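Local coordinates for protein probable 3-hydroxyisobutyrate dehydrogenase (Pseudomonas aeruginosa, PDB 3OBB) that oxidises L-serine and methyl-L-serine with NAD+, turning L-serine into aminoacetaldehyde and carbon dioxide, and has low activity toward beta-hydroxyisobutyrate, at residues 6-11 / 16-21; 20-23 / 28-31; 106-111 / 118-123. All blocks are in the same frame, centred on the assembly; numbering follows the deposited sequence.

Overall arrangement
Interactions 1 and 2 divide one beta-alpha-beta unit between them: helix 15-24 packs first on strand 5-9 and then on strand 28-32. Their centres lie about 6 Å apart and they meet directly, with Ile-6 N 2.9 Å from Leu-28 O and Leu-29 CD2 3.6 Å from Ile-6 CB. Interaction 3 repeats the helix-on-strand theme farther along the same sheet, its centre about 18 Å from that of interaction 1 and about 21 Å from that of interaction 2. The first two belong to the NAD+-binding segment, whereas interaction 3 approaches the active site, with the side chain of Asp-120 about 7 Å from that of Lys-173.

Interaction 1. Residues 6-11 / 16-21; sequences IAFIGL and APMATN
Phe-8 and Ala-19 form the centre of this contact between strand 5-9 and helix 15-24, with the methyl of the alanine resting almost squarely on the phenyl ring. Ala-19 CB stands 3.6 Å from the centroid of the Phe-8 ring and 12° off its normal, a CH-pi contact over one face. Such a small residue lets the helix come close: the CA atoms of Phe-8 and Ala-19 are 6.6 Å apart, and Phe-8 CE2 even reaches Ala-19 CA at 3.7 Å. The ring extends toward the helix because its first torsion sets CG opposite the backbone nitrogen (chi1 -152°). Its far end then meets the preceding helical residue, Phe-8 CZ lying 3.8 Å from CB of the selenomethionine Met-18, whose side chain crosses that of Phe-8 at about a right angle.

Leu-11 closes the contact beyond the strand. Its CD2 branch touches Ala-19 CB at 4.0 Å, so that one methyl serves both the ring and the leucine, while Ala-16 CB packs on the main chain of Leu-11, 3.7 Å from its carbonyl O. Between Phe-8 and Leu-11 the chain passes through Gly-10, whose positive phi (107°) would press a beta carbon against the preceding carbonyl oxygen. Gly-10 begins the glycine-rich strand-turn-helix of the Rossmann fold, here within the experimentally established NAD+-binding segment. Inside the helix, Ala-16 O accepts two bonds from Thr-20, one from N and one from OG1.

Around this core, Phe-8 also packs against Ile-64 of strand 62-65 and Val-31 of strand 28-32, and Leu-42 of helix 36-44 touches both Leu-11 and Ala-19. The backbone of strand 5-9 bonds to strands 28-32 and 62-65, so the strand is flanked on either side in the parallel part of the sheet and the helix packs on one face of it.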
loop_
_atom_site.group_PDB
_atom_site.type_symbol
_atom_site.label_atom_id
_atom_site.label_comp_id
_atom_site.label_asym_id
_atom_site.label_seq_id
_atom_site.Cartn_x
_atom_site.Cartn_y
_atom_site.Cartn_z
ATOM N N ILE A 6 -0.013 43.497 18.815
ATOM C CA ILE A 6 -0.245 42.292 18.013
ATOM C C ILE A 6 -1.741 42.092 17.740
ATOM O O ILE A 6 -2.561 42.261 18.636
ATOM C CB ILE A 6 0.328 41.030 18.710
ATOM C CG1 ILE A 6 1.853 40.950 18.588
ATOM C CG2 ILE A 6 -0.217 39.761 18.074
ATOM C CD1 ILE A 6 2.640 42.050 19.288
ATOM N N ALA A 7 -2.098 41.765 16.501
ATOM C CA ALA A 7 -3.427 41.248 16.224
ATOM C C ALA A 7 -3.326 39.719 16.092
ATOM O O ALA A 7 -2.445 39.223 15.391
ATOM C CB ALA A 7 -4.014 41.876 14.972
ATOM N N PHE A 8 -4.183 38.980 16.801
ATOM C CA PHE A 8 -4.169 37.512 16.755
ATOM C C PHE A 8 -5.522 37.031 16.234
ATOM O O PHE A 8 -6.571 37.246 16.859
ATOM C CB PHE A 8 -3.846 36.898 18.132
ATOM C CG PHE A 8 -3.181 35.543 18.074
ATOM C CD1 PHE A 8 -3.891 34.402 17.701
ATOM C CD2 PHE A 8 -1.848 35.402 18.424
ATOM C CE1 PHE A 8 -3.273 33.157 17.650
ATOM C CE2 PHE A 8 -1.216 34.144 18.406
ATOM C CZ PHE A 8 -1.924 33.022 18.012
ATOM N N ILE A 9 -5.493 36.407 15.065
ATOM C CA ILE A 9 -6.707 35.911 14.442
ATOM C C ILE A 9 -6.718 34.376 14.562
ATOM O O ILE A 9 -5.819 33.687 14.067
ATOM C CB ILE A 9 -6.839 36.427 12.970
ATOM C CG1 ILE A 9 -7.020 37.958 12.960
ATOM C CG2 ILE A 9 -8.018 35.805 12.249
ATOM C CD1 ILE A 9 -5.818 38.708 12.442
ATOM N N GLY A 10 -7.722 33.856 15.266
ATOM C CA GLY A 10 -7.876 32.417 15.418
ATOM C C GLY A 10 -7.499 32.020 16.822
ATOM O O GLY A 10 -6.315 32.012 17.176
ATOM N N LEU A 11 -8.517 31.706 17.625
ATOM C CA LEU A 11 -8.342 31.301 19.008
ATOM C C LEU A 11 -8.873 29.873 19.268
ATOM O O LEU A 11 -9.585 29.620 20.241
ATOM C CB LEU A 11 -8.982 32.318 19.954
ATOM C CG LEU A 11 -8.670 33.805 19.748
ATOM C CD1 LEU A 11 -9.679 34.660 20.529
ATOM C CD2 LEU A 11 -7.247 34.127 20.145
ATOM N N ALA A 16 -5.659 29.809 20.941
ATOM C CA ALA A 16 -5.893 30.354 22.285
ATOM C C ALA A 16 -4.639 30.325 23.184
ATOM O O ALA A 16 -4.220 31.380 23.665
ATOM C CB ALA A 16 -7.094 29.679 22.978
ATOM N N PRO A 17 -4.043 29.145 23.414
ATOM C CA PRO A 17 -2.873 29.165 24.301
ATOM C C PRO A 17 -1.658 29.895 23.717
ATOM O O PRO A 17 -0.886 30.473 24.478
ATOM C CB PRO A 17 -2.550 27.665 24.540
ATOM C CG PRO A 17 -3.173 26.941 23.413
ATOM C CD PRO A 17 -4.373 27.780 22.960
HETATM N N MSE A 18 -1.491 29.873 22.398
HETATM C CA MSE A 18 -0.421 30.641 21.747
HETATM C C MSE A 18 -0.603 32.141 21.998
HETATM O O MSE A 18 0.351 32.818 22.348
HETATM C CB MSE A 18 -0.354 30.365 20.235
HETATM C CG MSE A 18 -0.007 28.930 19.866
HETATM SE SE MSE A 18 -0.287 28.591 17.958
HETATM C CE MSE A 18 1.011 29.906 17.306
ATOM N N ALA A 19 -1.832 32.644 21.833
ATOM C CA ALA A 19 -2.110 34.066 22.042
ATOM C C ALA A 19 -2.010 34.416 23.526
ATOM O O ALA A 19 -1.526 35.485 23.887
ATOM C CB ALA A 19 -3.471 34.450 21.487
ATOM N N THR A 20 -2.425 33.482 24.384
ATOM C CA THR A 20 -2.294 33.667 25.828
ATOM C C THR A 20 -0.840 33.767 26.227
ATOM O O THR A 20 -0.499 34.599 27.062
ATOM C CB THR A 20 -2.980 32.529 26.625
ATOM O OG1 THR A 20 -4.353 32.478 26.230
ATOM C CG2 THR A 20 -2.885 32.762 28.146
ATOM N N ASN A 21 0.015 32.929 25.626
ATOM C CA ASN A 21 1.448 33.035 25.886
ATOM C C ASN A 21 2.093 34.358 25.504
ATOM O O ASN A 21 2.973 34.851 26.233
ATOM C CB ASN A 21 2.230 31.869 25.287
ATOM C CG ASN A 21 2.130 30.668 26.139
ATOM O OD1 ASN A 21 2.235 30.775 27.364
ATOM N ND2 ASN A 21 1.849 29.524 25.530
#

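Interaction 2. Residues 20-23 / 28-31; sequences TNLL and LLNV
Leu-29 of strand 28-32 reaches between Leu-22 and Leu-23, consecutive residues of helix 15-24, and this three-leucine cluster is the whole of the direct contact. The two methyls of Leu-29 meet the root of Leu-22: Leu-29 CD2 lies 3.9 Å from Leu-22 CB, and Leu-29 CD1 follows at 4.1 Å from the same CB. Leu-23 meets the branch point instead, with its CD2 at 3.9 Å from Leu-29 CG, the two side chains crossing at a slant. Although the CB of Leu-23 does not point at the strand, CD1 is anti to CA (chi2 -180°), and the other branch, CD2, is the one turned to Leu-29. Leu-29 itself is twisted off the usual staggered position (chi2 -146°), in keeping with methyls fitted among several neighbours. No hydrogen bond crosses here; the apolar fit does the joining.

The outer side is looser. Leu-28 turns away from the helix and is exposed, Asn-30 is partly exposed and makes no contact with segment 20-23, and Leu-23 retains some exposure itself.

The close-packed side continues into the domain, where Leu-29 leans on Ile-6 and Phe-8 of strand 5-9. Leu-22 joins Leu-152, Ala-155 and Met-156 of helix 143-156, and Leu-23 meets Leu-42 of helix 36-44. Strand 28-32 itself lies in the sheet between strands 5-9 and 48-49, closing the first beta-alpha-beta unit of the Rossmann fold.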
loop_
_atom_site.group_PDB
_atom_site.type_symbol
_atom_site.label_atom_id
_atom_site.label_comp_id
_atom_site.label_asym_id
_atom_site.label_seq_id
_atom_site.Cartn_x
_atom_site.Cartn_y
_atom_site.Cartn_z
ATOM N N THR A 20 -2.425 33.482 24.384
ATOM C CA THR A 20 -2.294 33.667 25.828
ATOM C C THR A 20 -0.840 33.767 26.227
ATOM O O THR A 20 -0.499 34.599 27.062
ATOM C CB THR A 20 -2.980 32.529 26.625
ATOM O OG1 THR A 20 -4.353 32.478 26.230
ATOM C CG2 THR A 20 -2.885 32.762 28.146
ATOM N N ASN A 21 0.015 32.929 25.626
ATOM C CA ASN A 21 1.448 33.035 25.886
ATOM C C ASN A 21 2.093 34.358 25.504
ATOM O O ASN A 21 2.973 34.851 26.233
ATOM C CB ASN A 21 2.230 31.869 25.287
ATOM C CG ASN A 21 2.130 30.668 26.139
ATOM O OD1 ASN A 21 2.235 30.775 27.364
ATOM N ND2 ASN A 21 1.849 29.524 25.530
ATOM N N LEU A 22 1.651 34.930 24.384
ATOM C CA LEU A 22 2.057 36.297 24.012
ATOM C C LEU A 22 1.693 37.319 25.089
ATOM O O LEU A 22 2.529 38.122 25.474
ATOM C CB LEU A 22 1.511 36.689 22.641
ATOM C CG LEU A 22 2.133 35.893 21.488
ATOM C CD1 LEU A 22 1.568 36.381 20.163
ATOM C CD2 LEU A 22 3.656 36.031 21.488
ATOM N N LEU A 23 0.457 37.263 25.586
ATOM C CA LEU A 23 0.025 38.066 26.741
ATOM C C LEU A 23 0.929 37.890 27.971
ATOM O O LEU A 23 1.264 38.863 28.638
ATOM C CB LEU A 23 -1.401 37.692 27.150
ATOM C CG LEU A 23 -2.581 38.210 26.343
ATOM C CD1 LEU A 23 -3.892 37.710 26.939
ATOM C CD2 LEU A 23 -2.549 39.714 26.256
ATOM N N LEU A 28 0.648 43.420 23.944
ATOM C CA LEU A 28 -0.751 43.846 23.883
ATOM C C LEU A 28 -1.399 43.154 22.692
ATOM O O LEU A 28 -0.883 43.226 21.562
ATOM C CB LEU A 28 -0.855 45.369 23.717
ATOM C CG LEU A 28 0.027 46.202 24.640
ATOM C CD1 LEU A 28 -0.206 47.667 24.383
ATOM C CD2 LEU A 28 -0.262 45.868 26.090
ATOM N N LEU A 29 -2.523 42.484 22.927
ATOM C CA LEU A 29 -3.174 41.784 21.831
ATOM C C LEU A 29 -4.580 42.297 21.625
ATOM O O LEU A 29 -5.311 42.485 22.587
ATOM C CB LEU A 29 -3.233 40.264 22.078
ATOM C CG LEU A 29 -2.042 39.322 22.390
ATOM C CD1 LEU A 29 -2.323 37.973 21.750
ATOM C CD2 LEU A 29 -0.677 39.783 21.961
ATOM N N ASN A 30 -4.941 42.516 20.362
ATOM C CA ASN A 30 -6.341 42.540 19.943
ATOM C C ASN A 30 -6.619 41.196 19.327
ATOM O O ASN A 30 -5.867 40.752 18.467
ATOM C CB ASN A 30 -6.612 43.628 18.896
ATOM C CG ASN A 30 -6.070 44.970 19.300
ATOM O OD1 ASN A 30 -5.308 45.598 18.549
ATOM N ND2 ASN A 30 -6.428 45.418 20.501
ATOM N N VAL A 31 -7.697 40.545 19.750
ATOM C CA VAL A 31 -7.975 39.177 19.300
ATOM C C VAL A 31 -9.313 39.073 18.556
ATOM O O VAL A 31 -10.239 39.857 18.791
ATOM C CB VAL A 31 -7.891 38.142 20.465
ATOM C CG1 VAL A 31 -6.494 38.131 21.056
ATOM C CG2 VAL A 31 -8.952 38.393 21.582
#

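Interaction 3. Residues 106-111 / 118-123; sequences KIHAAA and MLDAPV
In the beta-alpha-beta unit of strand 92-95, helix 101-112 and strand 117-124, the helix is tied to the strand that follows it by His-108 and Asp-120. The NE2-H of His-108 donates to Asp-120 OD1 over 2.6 Å, a short but bent bond of 139°. OD1 is tilted somewhat out of the ring plane and accepts through its anti lone pair, and the carboxylate stands nearly perpendicular to the imidazole (89°).

The selenomethionine Met-118 covers one face of that ring. Its SE sits 4.3 Å from the His-108 centroid, and Met-118 CG adds a CH-pi contact offset toward the rim. The chain of Met-118 leaves trans to its own N and runs out toward the helix, then bends at its third torsion to bring CE beside Ile-107 CG2. That last pair is tight at 3.5 Å; Ala-111 CB touches the same CE more easily at 4.0 Å.

Asp-120 has further partners: OD1 also receives N-H from Gly-167 and OD2 from Gln-170, near the start of helix 168-196. These bonds hold the carboxylate in place and probably steady the imidazole in turn. The same helix carries the active-site Lys-173, whose NZ bonds to Val-123 O. Helix segment 106-111 runs antiparallel to strand 118-120 (172°), as in a beta-alpha-beta crossover, the repeating unit of the Rossmann fold, here joined through Asp-120 and Val-123 to the active-site helix.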
loop_
_atom_site.group_PDB
_atom_site.type_symbol
_atom_site.label_atom_id
_atom_site.label_comp_id
_atom_site.label_asym_id
_atom_site.label_seq_id
_atom_site.Cartn_x
_atom_site.Cartn_y
_atom_site.Cartn_z
ATOM N N LYS A 106 1.259 31.507 -2.631
ATOM C CA LYS A 106 0.248 32.396 -3.182
ATOM C C LYS A 106 -0.006 33.581 -2.240
ATOM O O LYS A 106 0.046 34.744 -2.670
ATOM C CB LYS A 106 -1.028 31.595 -3.452
ATOM C CG LYS A 106 -2.074 32.319 -4.219
ATOM C CD LYS A 106 -2.519 31.520 -5.454
ATOM C CE LYS A 106 -3.921 31.956 -5.889
ATOM N NZ LYS A 106 -4.886 31.804 -4.735
ATOM N N ILE A 107 -0.262 33.295 -0.962
ATOM C CA ILE A 107 -0.382 34.356 0.036
ATOM C C ILE A 107 0.929 35.139 0.152
ATOM O O ILE A 107 0.892 36.361 0.197
ATOM C CB ILE A 107 -0.857 33.846 1.441
ATOM C CG1 ILE A 107 -2.237 33.186 1.333
ATOM C CG2 ILE A 107 -0.995 34.998 2.415
ATOM C CD1 ILE A 107 -2.507 32.095 2.384
ATOM N N HIS A 108 2.077 34.450 0.202
ATOM C CA HIS A 108 3.381 35.139 0.308
ATOM C C HIS A 108 3.586 36.205 -0.780
ATOM O O HIS A 108 4.023 37.326 -0.495
ATOM C CB HIS A 108 4.552 34.153 0.245
ATOM C CG HIS A 108 5.079 33.735 1.588
ATOM N ND1 HIS A 108 5.881 34.547 2.357
ATOM C CD2 HIS A 108 4.964 32.572 2.268
ATOM C CE1 HIS A 108 6.231 33.910 3.455
ATOM N NE2 HIS A 108 5.686 32.707 3.429
ATOM N N ALA A 109 3.273 35.832 -2.021
ATOM C CA ALA A 109 3.468 36.691 -3.183
ATOM C C ALA A 109 2.546 37.890 -3.143
ATOM O O ALA A 109 2.951 39.016 -3.493
ATOM C CB ALA A 109 3.259 35.898 -4.495
ATOM N N ALA A 110 1.298 37.662 -2.743
ATOM C CA ALA A 110 0.366 38.772 -2.631
ATOM C C ALA A 110 0.858 39.728 -1.540
ATOM O O ALA A 110 0.870 40.935 -1.751
ATOM C CB ALA A 110 -1.048 38.291 -2.378
ATOM N N ALA A 111 1.321 39.185 -0.410
ATOM C CA ALA A 111 1.921 40.008 0.646
ATOM C C ALA A 111 3.099 40.855 0.151
ATOM O O ALA A 111 3.179 42.040 0.481
ATOM C CB ALA A 111 2.342 39.165 1.807
HETATM N N MSE A 118 6.178 38.850 5.419
HETATM C CA MSE A 118 5.400 37.691 5.840
HETATM C C MSE A 118 6.248 36.432 6.012
HETATM O O MSE A 118 7.182 36.186 5.252
HETATM C CB MSE A 118 4.255 37.404 4.860
HETATM C CG MSE A 118 3.569 36.044 5.119
HETATM SE SE MSE A 118 2.074 35.687 3.929
HETATM C CE MSE A 118 0.789 36.895 4.705
ATOM N N LEU A 119 5.911 35.648 7.030
ATOM C CA LEU A 119 6.477 34.321 7.234
ATOM C C LEU A 119 5.350 33.292 7.268
ATOM O O LEU A 119 4.259 33.567 7.794
ATOM C CB LEU A 119 7.234 34.273 8.566
ATOM C CG LEU A 119 8.422 35.203 8.770
ATOM C CD1 LEU A 119 8.922 35.056 10.190
ATOM C CD2 LEU A 119 9.537 34.926 7.733
ATOM N N ASP A 120 5.597 32.117 6.703
ATOM C CA ASP A 120 4.786 30.945 7.044
ATOM C C ASP A 120 5.518 30.226 8.179
ATOM O O ASP A 120 6.689 29.878 8.060
ATOM C CB ASP A 120 4.472 30.033 5.825
ATOM C CG ASP A 120 5.731 29.558 5.069
ATOM O OD1 ASP A 120 6.349 30.321 4.298
ATOM O OD2 ASP A 120 6.088 28.386 5.215
ATOM N N ALA A 121 4.843 30.053 9.298
ATOM C CA ALA A 121 5.476 29.491 10.460
ATOM C C ALA A 121 4.526 28.520 11.181
ATOM O O ALA A 121 4.132 28.761 12.351
ATOM C CB ALA A 121 5.960 30.594 11.391
ATOM N N PRO A 122 4.142 27.438 10.481
ATOM C CA PRO A 122 3.323 26.374 11.035
ATOM C C PRO A 122 4.040 25.753 12.186
ATOM O O PRO A 122 5.285 25.808 12.301
ATOM C CB PRO A 122 3.258 25.349 9.910
ATOM C CG PRO A 122 4.508 25.669 9.075
ATOM C CD PRO A 122 4.487 27.141 9.083
ATOM N N VAL A 123 3.255 25.094 13.002
ATOM C CA VAL A 123 3.702 24.798 14.314
ATOM C C VAL A 123 3.553 23.299 14.564
ATOM O O VAL A 123 2.711 22.619 13.938
ATOM C CB VAL A 123 2.953 25.767 15.272
ATOM C CG1 VAL A 123 1.685 25.182 15.768
ATOM C CG2 VAL A 123 3.852 26.238 16.360
#